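PDB 3BJ6: transcriptional regulator, MarR family from Silicibacter pomeroyi DSS-3, which probably binds DNA as a dimeric transcription factor of the MarR family, through a winged helix-turn-helix domain. Local coordinates for residues D9-Y12 with Q13-A17; R43-L46 with E47-L51; Q76-R80 with A81-E85. All coordinates share one frame; numbering follows the deposited sequence.

Interaction 1. Residues D9-Y12 with Q13-A17; sequences DQLY and QAVQA
One face of the Y12 phenol ring is taken by Q16, one helical turn further on. Q16 CG stands 3.9 Å from the ring centroid and only 17° off the ring normal, a CH-pi contact displaced toward the rim. Beyond CG the Q16 amide continues over the same ring, its plane 24° from the ring plane, with CD 3.3 Å from Y12 CE2. With Y12 CG anti to the backbone N (chi1 -177°), the ring stands out from the helix, inclined only slightly toward its C-terminal end, and the extended Q16 chain rises beside it. A water joins the polar ends, donating to Y12 OH at 3.2 Å and accepting from Q16 NE2 at 3.1 Å.

All this sits on helix 5-16, the N-terminal helix, which in MarR proteins belongs to the dimerisation region. Its i to i+4 bonds run from Q13 N to D9 O through Q16 N to Y12 O, the last 2.8 Å long. Y12 OH also bonds E47 and R43 of the second subunit, and Q13 OE1 bonds H135 of that subunit. A leucine in place of Y12 would probably leave those two charged groups without their hydroxyl partner and the Q16 amide without a flat surface to lie on. On another side of the helix, L11 CG and V15 CG2 meet at 4.3 Å, and V15 packs on I25 of the second subunit.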
loop_
_atom_site.group_PDB
_atom_site.type_symbol
_atom_site.label_atom_id
_atom_site.label_comp_id
_atom_site.label_asym_id
_atom_site.label_seq_id
_atom_site.Cartn_x
_atom_site.Cartn_y
_atom_site.Cartn_z
ATOM N N ASP A 9 19.591 -0.712 -1.090
ATOM C CA ASP A 9 19.042 -1.643 -2.058
ATOM C C ASP A 9 18.056 -2.563 -1.332
ATOM O O ASP A 9 16.965 -2.850 -1.827
ATOM C CB ASP A 9 20.155 -2.516 -2.669
ATOM C CG ASP A 9 20.943 -1.829 -3.775
ATOM O OD1 ASP A 9 20.584 -0.743 -4.249
ATOM O OD2 ASP A 9 21.944 -2.429 -4.194
ATOM N N GLN A 10 18.445 -3.053 -0.162
ATOM C CA GLN A 10 17.562 -3.933 0.588
ATOM C C GLN A 10 16.283 -3.167 1.064
ATOM O O GLN A 10 15.171 -3.675 0.961
ATOM C CB GLN A 10 18.324 -4.508 1.785
ATOM C CG GLN A 10 17.483 -5.474 2.674
ATOM C CD GLN A 10 18.356 -6.071 3.802
ATOM O OE1 GLN A 10 18.853 -7.176 3.683
ATOM N NE2 GLN A 10 18.560 -5.313 4.855
ATOM N N LEU A 11 16.470 -1.954 1.592
ATOM C CA LEU A 11 15.339 -1.159 2.065
ATOM C C LEU A 11 14.427 -0.822 0.887
ATOM O O LEU A 11 13.195 -0.891 1.010
ATOM C CB LEU A 11 15.817 0.125 2.770
ATOM C CG LEU A 11 14.693 1.046 3.318
ATOM C CD1 LEU A 11 13.815 0.257 4.303
ATOM C CD2 LEU A 11 15.281 2.260 3.995
ATOM N N TYR A 12 15.024 -0.451 -0.248
ATOM C CA TYR A 12 14.225 -0.210 -1.441
ATOM C C TYR A 12 13.341 -1.414 -1.835
ATOM O O TYR A 12 12.146 -1.261 -2.154
ATOM C CB TYR A 12 15.106 0.237 -2.611
ATOM C CG TYR A 12 14.330 0.576 -3.878
ATOM C CD1 TYR A 12 13.484 1.694 -3.933
ATOM C CD2 TYR A 12 14.478 -0.202 -5.031
ATOM C CE1 TYR A 12 12.767 2.011 -5.123
ATOM C CE2 TYR A 12 13.774 0.097 -6.214
ATOM C CZ TYR A 12 12.923 1.216 -6.258
ATOM O OH TYR A 12 12.221 1.525 -7.412
ATOM N N GLN A 13 13.909 -2.614 -1.789
ATOM C CA GLN A 13 13.135 -3.820 -2.078
ATOM C C GLN A 13 11.967 -3.977 -1.103
ATOM O O GLN A 13 10.847 -4.324 -1.495
ATOM C CB GLN A 13 14.064 -5.045 -2.033
ATOM C CG GLN A 13 13.422 -6.324 -2.550
ATOM C CD GLN A 13 14.374 -7.498 -2.419
ATOM O OE1 GLN A 13 14.692 -7.931 -1.301
ATOM N NE2 GLN A 13 14.858 -7.994 -3.550
ATOM N N ALA A 14 12.222 -3.710 0.182
ATOM C CA ALA A 14 11.157 -3.692 1.185
ATOM C C ALA A 14 10.094 -2.621 0.852
ATOM O O ALA A 14 8.887 -2.886 0.879
ATOM C CB ALA A 14 11.748 -3.456 2.591
ATOM N N VAL A 15 10.532 -1.412 0.522
ATOM C CA VAL A 15 9.577 -0.340 0.180
ATOM C C VAL A 15 8.726 -0.738 -1.025
ATOM O O VAL A 15 7.497 -0.534 -1.042
ATOM C CB VAL A 15 10.308 1.041 -0.017
ATOM C CG1 VAL A 15 9.331 2.110 -0.534
ATOM C CG2 VAL A 15 10.901 1.500 1.320
ATOM N N GLN A 16 9.376 -1.324 -2.022
ATOM C CA GLN A 16 8.680 -1.765 -3.237
ATOM C C GLN A 16 7.615 -2.834 -2.952
ATOM O O GLN A 16 6.654 -2.957 -3.724
ATOM C CB GLN A 16 9.678 -2.350 -4.205
ATOM C CG GLN A 16 10.495 -1.374 -5.016
ATOM C CD GLN A 16 11.359 -2.157 -5.993
ATOM O OE1 GLN A 16 12.143 -3.041 -5.595
ATOM N NE2 GLN A 16 11.243 -1.824 -7.273
ATOM N N ALA A 17 7.777 -3.593 -1.859
ATOM C CA ALA A 17 6.807 -4.636 -1.502
ATOM C C ALA A 17 5.513 -4.043 -0.947
ATOM O O ALA A 17 4.530 -4.757 -0.823
ATOM C CB ALA A 17 7.409 -5.634 -0.470
HETATM O O HOH W 1 9.416 0.369 -8.435
#

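Interaction 2. Residues R43-L46 with E47-L51; sequences RAIL and EGLSL
R43 and E47 lie side by side, one helical turn apart, and point the same way. R43 NH1 donates to E47 OE1 at 3.0 Å with an N-H...O angle of 146°, which makes the pair a salt bridge within one helix. Its geometry is not the flat, two-pronged kind. The guanidinium and carboxylate planes stand 86° apart, and NH1 comes to OE1 from above the carboxylate plane. Both chains leave with CG anti to the backbone N (chi1 175° in each), an extended course that carries the two charges alongside each other.

The apolar side of helix 40-51 is the closely packed one. I45 CG2 meets L49 CD1 at 4.0 Å, the two side chains running alongside each other. I45 goes on to touch I71, I74, L75 and V78 of helix 68-80, while L49 and L46 reach strand 97-100. The helix thus forms part of the hydrophobic centre of the winged helix-turn-helix domain. Looser is the partly exposed flank with A44 and E47: a water donates to A44 O at 3.0 Å and to E47 OE1 at 2.7 Å, and Q16 of the second subunit packs on E47. S50, further along, is exposed; its N bonds L46 O at 2.9 Å and its side chain touches L100.

The charged ends have further partners. R43 NH2 forms a salt bridge with E115 of helix 102-123 and a hydrogen bond with Y12 OH of the second subunit, and the same hydroxyl bonds E47 OE2. R43 is buried and paired with two carboxylates, those of E47 and E115, so its positive charge is likely to be stabilised there, and E47 OE1, gripped by both NH1 and a water, probably favours the ionised state.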
loop_
_atom_site.group_PDB
_atom_site.type_symbol
_atom_site.label_atom_id
_atom_site.label_comp_id
_atom_site.label_asym_id
_atom_site.label_seq_id
_atom_site.Cartn_x
_atom_site.Cartn_y
_atom_site.Cartn_z
ATOM N N ARG A 43 -16.605 -4.109 6.361
ATOM C CA ARG A 43 -15.767 -4.287 7.539
ATOM C C ARG A 43 -15.151 -2.958 7.997
ATOM O O ARG A 43 -15.137 -2.694 9.170
ATOM C CB ARG A 43 -14.647 -5.290 7.231
ATOM C CG ARG A 43 -13.616 -5.478 8.344
ATOM C CD ARG A 43 -12.256 -5.930 7.785
ATOM N NE ARG A 43 -11.274 -5.951 8.886
ATOM C CZ ARG A 43 -10.704 -4.875 9.425
ATOM N NH1 ARG A 43 -10.964 -3.653 8.958
ATOM N NH2 ARG A 43 -9.863 -5.030 10.439
ATOM N N ALA A 44 -14.603 -2.159 7.078
ATOM C CA ALA A 44 -13.942 -0.891 7.442
ATOM C C ALA A 44 -14.952 0.018 8.173
ATOM O O ALA A 44 -14.628 0.620 9.198
ATOM C CB ALA A 44 -13.406 -0.167 6.165
ATOM N N ILE A 45 -16.174 0.096 7.657
ATOM C CA ILE A 45 -17.230 0.923 8.293
ATOM C C ILE A 45 -17.654 0.341 9.654
ATOM O O ILE A 45 -17.817 1.092 10.621
ATOM C CB ILE A 45 -18.449 1.164 7.346
ATOM C CG1 ILE A 45 -18.188 2.401 6.446
ATOM C CG2 ILE A 45 -19.759 1.421 8.113
ATOM C CD1 ILE A 45 -17.045 2.203 5.524
ATOM N N LEU A 46 -17.842 -0.986 9.740
ATOM C CA LEU A 46 -18.174 -1.599 11.039
ATOM C C LEU A 46 -17.076 -1.343 12.059
ATOM O O LEU A 46 -17.336 -1.066 13.239
ATOM C CB LEU A 46 -18.436 -3.120 10.888
ATOM C CG LEU A 46 -19.554 -3.505 9.891
ATOM C CD1 LEU A 46 -19.640 -5.052 9.754
ATOM C CD2 LEU A 46 -20.912 -2.930 10.347
ATOM N N GLU A 47 -15.832 -1.453 11.622
ATOM C CA GLU A 47 -14.709 -1.203 12.534
ATOM C C GLU A 47 -14.715 0.241 12.982
ATOM O O GLU A 47 -14.571 0.505 14.163
ATOM C CB GLU A 47 -13.363 -1.573 11.900
ATOM C CG GLU A 47 -12.157 -1.205 12.782
ATOM C CD GLU A 47 -10.790 -1.562 12.147
ATOM O OE1 GLU A 47 -10.624 -1.447 10.897
ATOM O OE2 GLU A 47 -9.868 -1.891 12.923
ATOM N N GLY A 48 -14.901 1.173 12.047
ATOM C CA GLY A 48 -15.010 2.592 12.404
ATOM C C GLY A 48 -16.093 2.886 13.440
ATOM O O GLY A 48 -15.844 3.602 14.401
ATOM N N LEU A 49 -17.284 2.298 13.277
ATOM C CA LEU A 49 -18.377 2.513 14.233
ATOM C C LEU A 49 -18.164 1.783 15.558
ATOM O O LEU A 49 -18.684 2.205 16.592
ATOM C CB LEU A 49 -19.733 2.136 13.619
ATOM C CG LEU A 49 -20.105 3.111 12.491
ATOM C CD1 LEU A 49 -21.315 2.599 11.647
ATOM C CD2 LEU A 49 -20.421 4.521 13.039
ATOM N N SER A 50 -17.391 0.696 15.533
ATOM C CA SER A 50 -16.986 0.016 16.760
ATOM C C SER A 50 -16.122 0.959 17.586
ATOM O O SER A 50 -16.279 1.068 18.804
ATOM C CB SER A 50 -16.165 -1.229 16.415
ATOM O OG SER A 50 -15.958 -1.952 17.603
ATOM N N LEU A 51 -15.226 1.661 16.899
ATOM C CA LEU A 51 -14.294 2.569 17.553
ATOM C C LEU A 51 -14.974 3.851 18.007
ATOM O O LEU A 51 -14.684 4.357 19.105
ATOM C CB LEU A 51 -13.111 2.888 16.633
ATOM C CG LEU A 51 -12.224 1.656 16.395
ATOM C CD1 LEU A 51 -11.274 1.921 15.223
ATOM C CD2 LEU A 51 -11.431 1.273 17.691
HETATM O O HOH W 2 -11.714 0.698 9.709
#

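Interaction 3. Residues Q76-R80 with A81-E85; sequences QEVQR and AGLIE
L83 N donates to V78 O at 2.8 Å with an N-H...O angle of 162°, the straightest of three backbone bonds that close the C-terminal end of helix 68-80. A81 N reaches back to E77 O at 3.0 Å, still the i to i+4 spacing of the helix, but at a more bent angle. G82 N meets Q79 O at 2.9 Å from well above the carbonyl plane, 68° out of it. G82 is the first residue to leave helical geometry, and its positive phi of 76° breaks the helix and turns the chain off toward strand 84-87. That phi, with the bonds from L83 N to V78 O and from G82 N to Q79 O, defines a Schellman motif, and a residue without a side chain adopts this phi most readily.

Outside this polar cap, the departing chain lays its apolar side chains against the helix. V78 CG2 packs on I84 CD1 at 3.6 Å, the two side chains meeting at a slant; the V78 chi1 of that rotamer turns CG2 toward I84, whose CG1 and CG2 it also meets. I84 CG1 also lies 3.9 Å from Q79 CB, and the V78 and L83 CB atoms stand 4.2 Å apart.

The turn probably joins the recognition helix, 68-80, to the first strand of the wing, as in other MarR-family proteins. That strand, 84-87, is an outer one of the sheet, where E85 pairs with W99 through the backbone. V78 and I84 face helix 40-51, while L83 packs against R103 and I107 of helix 102-123.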
loop_
_atom_site.group_PDB
_atom_site.type_symbol
_atom_site.label_atom_id
_atom_site.label_comp_id
_atom_site.label_asym_id
_atom_site.label_seq_id
_atom_site.Cartn_x
_atom_site.Cartn_y
_atom_site.Cartn_z
ATOM N N GLN A 76 -25.069 2.563 3.395
ATOM C CA GLN A 76 -26.347 2.028 2.909
ATOM C C GLN A 76 -26.362 0.493 2.869
ATOM O O GLN A 76 -27.321 -0.124 3.255
ATOM C CB GLN A 76 -26.683 2.625 1.541
ATOM C CG GLN A 76 -26.979 4.161 1.680
ATOM C CD GLN A 76 -27.200 4.819 0.337
ATOM O OE1 GLN A 76 -28.312 4.810 -0.191
ATOM N NE2 GLN A 76 -26.146 5.391 -0.229
ATOM N N GLU A 77 -25.274 -0.102 2.419
ATOM C CA GLU A 77 -25.171 -1.551 2.368
ATOM C C GLU A 77 -25.302 -2.166 3.756
ATOM O O GLU A 77 -26.058 -3.129 3.952
ATOM C CB GLU A 77 -23.848 -1.945 1.722
ATOM C CG GLU A 77 -23.710 -1.588 0.246
ATOM C CD GLU A 77 -22.294 -1.842 -0.303
ATOM O OE1 GLU A 77 -21.391 -2.258 0.460
ATOM O OE2 GLU A 77 -22.068 -1.602 -1.522
ATOM N N VAL A 78 -24.570 -1.630 4.728
ATOM C CA VAL A 78 -24.614 -2.230 6.081
ATOM C C VAL A 78 -25.936 -1.935 6.799
ATOM O O VAL A 78 -26.402 -2.740 7.595
ATOM C CB VAL A 78 -23.367 -1.914 6.962
ATOM C CG1 VAL A 78 -22.097 -2.514 6.293
ATOM C CG2 VAL A 78 -23.180 -0.411 7.185
ATOM N N GLN A 79 -26.560 -0.810 6.483
ATOM C CA GLN A 79 -27.833 -0.500 7.098
ATOM C C GLN A 79 -28.930 -1.396 6.539
ATOM O O GLN A 79 -29.747 -1.920 7.282
ATOM C CB GLN A 79 -28.178 0.965 6.884
ATOM C CG GLN A 79 -29.381 1.410 7.686
ATOM C CD GLN A 79 -29.655 2.899 7.496
ATOM O OE1 GLN A 79 -30.222 3.534 8.364
ATOM N NE2 GLN A 79 -29.260 3.450 6.329
ATOM N N ARG A 80 -28.929 -1.568 5.230
ATOM C CA ARG A 80 -29.835 -2.475 4.551
ATOM C C ARG A 80 -29.650 -3.898 5.086
ATOM O O ARG A 80 -30.612 -4.656 5.185
ATOM C CB ARG A 80 -29.524 -2.418 3.040
ATOM C CG ARG A 80 -30.451 -3.251 2.177
ATOM C CD ARG A 80 -30.208 -3.086 0.640
ATOM N NE ARG A 80 -29.596 -1.811 0.242
ATOM C CZ ARG A 80 -28.428 -1.711 -0.418
ATOM N NH1 ARG A 80 -27.756 -2.826 -0.746
ATOM N NH2 ARG A 80 -27.937 -0.503 -0.756
ATOM N N ALA A 81 -28.424 -4.273 5.435
ATOM C CA ALA A 81 -28.163 -5.625 5.977
ATOM C C ALA A 81 -28.505 -5.731 7.471
ATOM O O ALA A 81 -28.383 -6.801 8.073
ATOM C CB ALA A 81 -26.708 -6.075 5.704
ATOM N N GLY A 82 -28.949 -4.625 8.060
ATOM C CA GLY A 82 -29.345 -4.621 9.472
ATOM C C GLY A 82 -28.169 -4.624 10.455
ATOM O O GLY A 82 -28.308 -5.088 11.602
ATOM N N LEU A 83 -27.025 -4.093 10.024
ATOM C CA LEU A 83 -25.797 -4.132 10.833
ATOM C C LEU A 83 -25.478 -2.816 11.540
ATOM O O LEU A 83 -24.676 -2.791 12.485
ATOM C CB LEU A 83 -24.590 -4.581 9.980
ATOM C CG LEU A 83 -24.806 -5.865 9.164
ATOM C CD1 LEU A 83 -23.549 -6.221 8.338
ATOM C CD2 LEU A 83 -25.163 -7.042 10.116
ATOM N N ILE A 84 -26.070 -1.724 11.058
ATOM C CA ILE A 84 -25.993 -0.440 11.742
ATOM C C ILE A 84 -27.405 0.153 11.750
ATOM O O ILE A 84 -28.268 -0.265 10.988
ATOM C CB ILE A 84 -24.989 0.543 11.065
ATOM C CG1 ILE A 84 -25.531 1.090 9.721
ATOM C CG2 ILE A 84 -23.584 -0.116 10.927
ATOM C CD1 ILE A 84 -24.670 2.290 9.133
ATOM N N GLU A 85 -27.615 1.141 12.611
ATOM C CA GLU A 85 -28.857 1.887 12.652
ATOM C C GLU A 85 -28.517 3.370 12.770
ATOM O O GLU A 85 -27.410 3.746 13.203
ATOM C CB GLU A 85 -29.711 1.424 13.835
ATOM C CG GLU A 85 -29.083 1.816 15.167
ATOM C CD GLU A 85 -29.839 1.260 16.362
ATOM O OE1 GLU A 85 -30.052 2.018 17.326
ATOM O OE2 GLU A 85 -30.234 0.082 16.332
#

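How the interactions relate
The three contacts follow one another along the chain. Interaction 1, on helix 5-16, is remote from the others: its centre lies about 32 Å from that of interaction 2 and about 41 Å from that of interaction 3, on the opposite side of the chain's centre from the latter. Interactions 2 and 3 have centres about 12 Å apart and touch, with L49 CD1 3.6 Å from I84 CG2, which unites helix 40-51, the end of helix 68-80 and the start of strand 84-87. Across the dimer, 9-17 of one subunit meets 43-51 of its mate, joining the N-terminal helix to the partner's probable DNA-binding domain, although within one chain their nearest atoms stay about 18 Å apart.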